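Local coordinates for probable glutaredoxin ssr2061 (PDB 4MJE), which probably reduces glutathione-containing, other small and protein disulfides as a glutathione-dependent oxidoreductase of the glutaredoxin family, at residues Ala16-Tyr21 with Ile71-Gln76; Ile20-Thr25 with Glu45-Gly50. The protein carries 1 engineered substitution. All coordinates share one frame; numbering follows the deposited sequence. Where two conformers were deposited one is given.

Interaction 1: Ala16-Tyr21 with Ile71-Gln76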
loop_
_atom_site.group_PDB
_atom_site.type_symbol
_atom_site.label_atom_id
_atom_site.label_comp_id
_atom_site.label_asym_id
_atom_site.label_seq_id
_atom_site.Cartn_x
_atom_site.Cartn_y
_atom_site.Cartn_z
ATOM N N ALA A 16 8.354 5.012 -4.058
ATOM C CA ALA A 16 7.657 3.805 -3.647
ATOM C C ALA A 16 6.284 3.741 -4.302
ATOM O O ALA A 16 5.571 4.734 -4.395
ATOM C CB ALA A 16 7.513 3.747 -2.118
ATOM N N LYS A 17 5.949 2.554 -4.780
ATOM C CA LYS A 17 4.633 2.256 -5.327
ATOM C C LYS A 17 3.836 1.533 -4.230
ATOM O O LYS A 17 4.139 0.383 -3.888
ATOM C CB LYS A 17 4.824 1.391 -6.578
ATOM C CG LYS A 17 3.552 1.023 -7.297
ATOM C CD LYS A 17 3.841 -0.037 -8.337
ATOM C CE LYS A 17 2.596 -0.493 -9.041
ATOM N NZ LYS A 17 2.894 -1.609 -9.977
ATOM N N ILE A 18 2.847 2.216 -3.665
ATOM C CA ILE A 18 2.058 1.688 -2.564
ATOM C C ILE A 18 0.612 1.566 -3.009
ATOM O O ILE A 18 0.012 2.540 -3.456
ATOM C CB ILE A 18 2.162 2.584 -1.321
ATOM C CG1 ILE A 18 3.634 2.723 -0.899
ATOM C CG2 ILE A 18 1.335 2.014 -0.182
ATOM C CD1 ILE A 18 3.905 3.793 0.134
ATOM N N GLU A 19 0.062 0.354 -2.917
ATOM C CA GLU A 19 -1.281 0.048 -3.397
ATOM C C GLU A 19 -2.084 -0.634 -2.310
ATOM O O GLU A 19 -1.576 -1.530 -1.622
ATOM C CB GLU A 19 -1.244 -0.899 -4.595
ATOM C CG GLU A 19 -0.429 -0.406 -5.768
ATOM C CD GLU A 19 -0.112 -1.527 -6.729
ATOM O OE1 GLU A 19 -0.835 -1.686 -7.738
ATOM O OE2 GLU A 19 0.855 -2.269 -6.479
ATOM N N ILE A 20 -3.336 -0.221 -2.175
ATOM C CA ILE A 20 -4.244 -0.916 -1.271
ATOM C C ILE A 20 -5.608 -1.087 -1.920
ATOM O O ILE A 20 -6.185 -0.118 -2.419
ATOM C CB ILE A 20 -4.375 -0.184 0.096
ATOM C CG1 ILE A 20 -5.276 -0.991 1.035
ATOM C CG2 ILE A 20 -4.862 1.266 -0.053
ATOM C CD1 ILE A 20 -5.296 -0.507 2.449
ATOM N N TYR A 21 -6.075 -2.339 -1.960
ATOM C CA TYR A 21 -7.405 -2.679 -2.435
ATOM C C TYR A 21 -8.380 -2.686 -1.254
ATOM O O TYR A 21 -8.095 -3.266 -0.199
ATOM C CB TYR A 21 -7.456 -4.063 -3.090
ATOM C CG TYR A 21 -6.582 -4.319 -4.295
ATOM C CD1 TYR A 21 -7.132 -4.478 -5.561
ATOM C CD2 TYR A 21 -5.209 -4.514 -4.157
ATOM C CE1 TYR A 21 -6.330 -4.780 -6.657
ATOM C CE2 TYR A 21 -4.413 -4.812 -5.246
ATOM C CZ TYR A 21 -4.978 -4.944 -6.470
ATOM O OH TYR A 21 -4.178 -5.276 -7.538
ATOM N N ILE A 71 -2.642 -5.241 0.448
ATOM C CA ILE A 71 -1.655 -4.187 0.332
ATOM C C ILE A 71 -0.415 -4.697 -0.368
ATOM O O ILE A 71 0.049 -5.781 -0.084
ATOM C CB ILE A 71 -1.279 -3.670 1.741
ATOM C CG1 ILE A 71 -2.513 -3.069 2.417
ATOM C CG2 ILE A 71 -0.155 -2.644 1.687
ATOM C CD1 ILE A 71 -2.492 -3.176 3.912
ATOM N N PHE A 72 0.090 -3.868 -1.289
ATOM C CA PHE A 72 1.321 -4.114 -2.042
ATOM C C PHE A 72 2.245 -2.910 -1.893
ATOM O O PHE A 72 1.802 -1.776 -1.974
ATOM C CB PHE A 72 1.017 -4.364 -3.536
ATOM C CG PHE A 72 0.232 -5.631 -3.787
ATOM C CD1 PHE A 72 -1.127 -5.676 -3.511
ATOM C CD2 PHE A 72 0.851 -6.781 -4.264
ATOM C CE1 PHE A 72 -1.854 -6.849 -3.720
ATOM C CE2 PHE A 72 0.099 -7.939 -4.483
ATOM C CZ PHE A 72 -1.234 -7.957 -4.187
ATOM N N ILE A 73 3.529 -3.185 -1.730
ATOM C CA ILE A 73 4.550 -2.142 -1.713
ATOM C C ILE A 73 5.658 -2.571 -2.662
ATOM O O ILE A 73 6.204 -3.662 -2.515
ATOM C CB ILE A 73 5.125 -1.916 -0.296
ATOM C CG1 ILE A 73 4.034 -1.442 0.663
ATOM C CG2 ILE A 73 6.260 -0.877 -0.323
ATOM C CD1 ILE A 73 4.488 -1.409 2.107
ATOM N N ASP A 74 5.977 -1.716 -3.627
ATOM C CA ASP A 74 6.934 -2.021 -4.689
ATOM C C ASP A 74 6.703 -3.393 -5.290
ATOM O O ASP A 74 7.617 -4.173 -5.518
ATOM C CB ASP A 74 8.360 -1.859 -4.189
ATOM C CG ASP A 74 8.734 -0.410 -4.026
ATOM O OD1 ASP A 74 8.049 0.443 -4.655
ATOM O OD2 ASP A 74 9.690 -0.122 -3.274
ATOM N N ASP A 75 5.425 -3.652 -5.518
ATOM C CA ASP A 75 4.928 -4.827 -6.220
ATOM C C ASP A 75 4.953 -6.093 -5.385
ATOM O O ASP A 75 4.509 -7.134 -5.852
ATOM C CB ASP A 75 5.635 -5.031 -7.577
ATOM C CG ASP A 75 5.241 -3.988 -8.593
ATOM O OD1 ASP A 75 4.077 -3.546 -8.580
ATOM O OD2 ASP A 75 6.094 -3.609 -9.406
ATOM N N GLN A 76 5.426 -6.004 -4.146
ATOM C CA GLN A 76 5.389 -7.150 -3.246
ATOM C C GLN A 76 4.101 -7.170 -2.434
ATOM O O GLN A 76 3.700 -6.162 -1.861
ATOM C CB GLN A 76 6.571 -7.103 -2.287
ATOM C CG GLN A 76 6.601 -8.299 -1.366
ATOM C CD GLN A 76 7.737 -8.247 -0.372
ATOM O OE1 GLN A 76 8.141 -7.172 0.082
ATOM N NE2 GLN A 76 8.268 -9.415 -0.031
HETATM O O HOH W 1 3.151 -2.069 -5.018
HETATM O O HOH W 2 6.202 -1.367 -10.958
#

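Interaction 2: Ile20-Thr25 with Glu45-Gly50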
loop_
_atom_site.group_PDB
_atom_site.type_symbol
_atom_site.label_atom_id
_atom_site.label_comp_id
_atom_site.label_asym_id
_atom_site.label_seq_id
_atom_site.Cartn_x
_atom_site.Cartn_y
_atom_site.Cartn_z
ATOM N N ILE A 20 -3.336 -0.221 -2.175
ATOM C CA ILE A 20 -4.244 -0.916 -1.271
ATOM C C ILE A 20 -5.608 -1.087 -1.920
ATOM O O ILE A 20 -6.185 -0.118 -2.419
ATOM C CB ILE A 20 -4.375 -0.184 0.096
ATOM C CG1 ILE A 20 -5.276 -0.991 1.035
ATOM C CG2 ILE A 20 -4.862 1.266 -0.053
ATOM C CD1 ILE A 20 -5.296 -0.507 2.449
ATOM N N TYR A 21 -6.075 -2.339 -1.960
ATOM C CA TYR A 21 -7.405 -2.679 -2.435
ATOM C C TYR A 21 -8.380 -2.686 -1.254
ATOM O O TYR A 21 -8.095 -3.266 -0.199
ATOM C CB TYR A 21 -7.456 -4.063 -3.090
ATOM C CG TYR A 21 -6.582 -4.319 -4.295
ATOM C CD1 TYR A 21 -7.132 -4.478 -5.561
ATOM C CD2 TYR A 21 -5.209 -4.514 -4.157
ATOM C CE1 TYR A 21 -6.330 -4.780 -6.657
ATOM C CE2 TYR A 21 -4.413 -4.812 -5.246
ATOM C CZ TYR A 21 -4.978 -4.944 -6.470
ATOM O OH TYR A 21 -4.178 -5.276 -7.538
ATOM N N THR A 22 -9.530 -2.041 -1.433
ATOM C CA THR A 22 -10.455 -1.849 -0.326
ATOM C C THR A 22 -11.915 -1.958 -0.758
ATOM O O THR A 22 -12.250 -1.834 -1.935
ATOM C CB THR A 22 -10.331 -0.432 0.257
ATOM O OG1 THR A 22 -10.730 0.494 -0.746
ATOM C CG2 THR A 22 -8.937 -0.099 0.713
ATOM N N TRP A 23 -12.777 -2.165 0.243
ATOM C CA TRP A 23 -14.127 -1.631 0.204
ATOM C C TRP A 23 -14.128 -0.426 1.147
ATOM O O TRP A 23 -13.558 -0.479 2.232
ATOM C CB TRP A 23 -15.168 -2.684 0.625
ATOM C CG TRP A 23 -15.650 -3.528 -0.503
ATOM C CD1 TRP A 23 -15.038 -3.704 -1.711
ATOM C CD2 TRP A 23 -16.855 -4.316 -0.537
ATOM N NE1 TRP A 23 -15.788 -4.548 -2.498
ATOM C CE2 TRP A 23 -16.908 -4.932 -1.799
ATOM C CE3 TRP A 23 -17.887 -4.562 0.383
ATOM C CZ2 TRP A 23 -17.955 -5.772 -2.175
ATOM C CZ3 TRP A 23 -18.913 -5.406 0.009
ATOM C CH2 TRP A 23 -18.940 -6.000 -1.252
ATOM N N SER A 24 -14.747 0.663 0.707
ATOM C CA SER A 24 -14.691 1.942 1.410
ATOM C C SER A 24 -15.189 1.843 2.840
ATOM O O SER A 24 -14.696 2.526 3.746
ATOM C CB SER A 24 -15.507 2.999 0.660
ATOM O OG SER A 24 -16.852 2.622 0.551
ATOM N N THR A 25 -16.180 0.981 3.054
ATOM C CA THR A 25 -16.878 0.884 4.334
ATOM C C THR A 25 -16.501 -0.367 5.134
ATOM O O THR A 25 -17.117 -0.667 6.153
ATOM C CB THR A 25 -18.392 0.917 4.101
ATOM O OG1 THR A 25 -18.712 0.008 3.041
ATOM C CG2 THR A 25 -18.849 2.323 3.711
ATOM N N GLU A 45 -5.299 3.920 -3.762
ATOM C CA GLU A 45 -6.330 3.048 -3.223
ATOM C C GLU A 45 -7.222 2.581 -4.364
ATOM O O GLU A 45 -7.788 3.389 -5.103
ATOM C CB GLU A 45 -7.182 3.800 -2.197
ATOM C CG GLU A 45 -8.406 3.004 -1.726
ATOM C CD GLU A 45 -9.371 3.780 -0.856
ATOM O OE1 GLU A 45 -9.238 5.022 -0.689
ATOM O OE2 GLU A 45 -10.297 3.136 -0.316
ATOM N N TYR A 46 -7.337 1.263 -4.498
ATOM C CA TYR A 46 -8.253 0.680 -5.460
ATOM C C TYR A 46 -9.526 0.359 -4.677
ATOM O O TYR A 46 -9.626 -0.673 -4.038
ATOM C CB TYR A 46 -7.643 -0.578 -6.065
ATOM C CG TYR A 46 -6.291 -0.383 -6.675
ATOM C CD1 TYR A 46 -5.997 0.743 -7.442
ATOM C CD2 TYR A 46 -5.300 -1.322 -6.514
ATOM C CE1 TYR A 46 -4.759 0.914 -8.030
ATOM C CE2 TYR A 46 -4.069 -1.149 -7.083
ATOM C CZ TYR A 46 -3.800 -0.032 -7.851
ATOM O OH TYR A 46 -2.585 0.167 -8.458
ATOM N N CYS A 47 -10.456 1.303 -4.654
ATOM C CA CYS A 47 -11.712 1.055 -4.004
ATOM C C CYS A 47 -12.622 0.295 -4.947
ATOM O O CYS A 47 -13.046 0.811 -5.985
ATOM C CB CYS A 47 -12.334 2.358 -3.534
ATOM S SG CYS A 47 -13.882 2.169 -2.725
ATOM N N ILE A 48 -12.899 -0.948 -4.575
ATOM C CA ILE A 48 -13.555 -1.866 -5.487
ATOM C C ILE A 48 -14.934 -2.272 -4.996
ATOM O O ILE A 48 -15.424 -3.342 -5.377
ATOM C CB ILE A 48 -12.645 -3.100 -5.803
ATOM C CG1 ILE A 48 -12.308 -3.907 -4.547
ATOM C CG2 ILE A 48 -11.347 -2.629 -6.466
ATOM C CD1 ILE A 48 -11.644 -5.275 -4.838
ATOM N N ASP A 49 -15.592 -1.396 -4.224
ATOM C CA ASP A 49 -16.990 -1.609 -3.804
ATOM C C ASP A 49 -17.825 -2.144 -4.963
ATOM O O ASP A 49 -17.925 -1.502 -6.005
ATOM C CB ASP A 49 -17.673 -0.302 -3.361
ATOM C CG ASP A 49 -17.052 0.331 -2.145
ATOM O OD1 ASP A 49 -15.925 -0.010 -1.763
ATOM O OD2 ASP A 49 -17.723 1.201 -1.559
ATOM N N GLY A 50 -18.435 -3.305 -4.767
ATOM C CA GLY A 50 -19.361 -3.848 -5.739
ATOM C C GLY A 50 -18.743 -4.292 -7.057
ATOM O O GLY A 50 -19.469 -4.597 -8.002
#

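Interaction 1: Ala16-Tyr21 with Ile71-Gln76
Strands 18-21 and 71-73 run antiparallel, their axes 4.7 Å apart at an angle of 171°, with Glu19 and Phe72 as the hydrogen-bonded pair between the non-hydrogen-bonded pairs Ile18-Ile73 and Ile20-Ile71. Glu19 N to Phe72 O and Phe72 N to Glu19 O are both 2.9 Å and nearly straight. Beyond the strand ends the ladder continues through Asp74, whose amide reaches Lys17 O while its OD1 takes the Lys17 amide, 3.0 Å from Lys17 N, almost head-on. Asp74 and Asp75 sit at the corner of a type I' turn from Ile73 to Gln76, both with positive phi. The fully extended Lys17 chain (CG opposite the backbone N, chi1 -178°) runs out to the turn, where NZ forms a salt bridge of 2.7 Å to the syn lone pair of Asp75 OD1. A water joins Lys17 O, Asp75 N and Glu19 OE2. Glu19 OE2 lies 4.1 Å from Asp75 OD1, a like-charge proximity that its salt bridge with Arg61 probably offsets, while Glu19 OE1 is hydrogen-bonded to Tyr46 OH on the neighbouring strand. On the face that carries Glu19 and Phe72, Phe72 CE1 comes within 3.6 Å of Tyr21 CE2, the two rings meeting obliquely, and Arg61 adds a cation-pi contact to Phe72. The branched isoleucines suit the other face: Ile20 and Ile71 lie side by side, CG1 to CG1 3.7 Å, and helices 27-39 and 93-97 pack over this apolar side. Such an antiparallel pairing of the first strand with the strand entering a beta hairpin belongs to the central sheet of the thioredoxin fold.

Interaction 2: Ile20-Thr25 with Glu45-Gly50
Strands 20-22 and 45-47 run parallel, their axes 4.6 Å apart at closest approach and 20° from one another, as the two strands of a beta-alpha-beta unit whose crossover is helix 27-39. The ladder passes from Tyr46 N to Ile20 O, then from Thr22 N to Tyr46 O, and ends with Ile48 N pointing at Thr22 O in a bond that is almost straight at the hydrogen. Tyr21 and Tyr46 are paired on one face in an edge-to-face contact, planes at 68°: the CD2 edge of Tyr46 stands over the centre of the Tyr21 ring, 3.6 Å from its CE1. Their hydroxyls are held elsewhere, that of Tyr21 by Arg61 and that of Tyr46 by Glu19. A leucine in place of Tyr21 would probably deprive the Tyr46 edge of its aromatic face and leave Arg61 without its hydroxyl partner. On the opposite face Thr22 OG1 gives its proton, at 2.7 Å, to Glu45 OE2, which accepts it on its anti lone pair; with chi1 at 64°, OG1 sits between the backbone N and carbonyl carbon and is turned toward the neighbouring strand, while the side chain also touches Cys29 of the CxxC sequence. Past the strands the indole of Trp23 lies over the backbone of the other segment. Asp49 CA makes a CH-pi contact over its five-membered ring, 3.7 Å from the centroid, and NE1 makes a weak bond to Ile48 O. Asp49, short and with two oxygens, suits its place beside Ser24: its carboxylate grips that residue twice through syn lone pairs, OD1 taking Ser24 N at 2.8 Å and OD2 taking the hydroxyl proton of Ser24 OG at 2.7 Å.

How the interactions relate
Both contacts start from strand 18-22, which lies inside the four-stranded mixed sheet between strand 44-47, its parallel neighbour in interaction 2, and strand 70-73, its antiparallel neighbour in interaction 1. Their centres are 14 Å apart, and Ile20 and Tyr21 belong to both. Along the chain, helix 27-39 leads to strand 44-47, and helix 52-61 follows before strand 70-73. A probable hydrogen bond, Glu19 OE1 to Tyr46 OH at 2.6 Å, joins the two contacts directly. The first strand thus ties both halves of the thioredoxin fold together and, at its C-terminal end, leads into the CxxC segment that by similarity is redox-active.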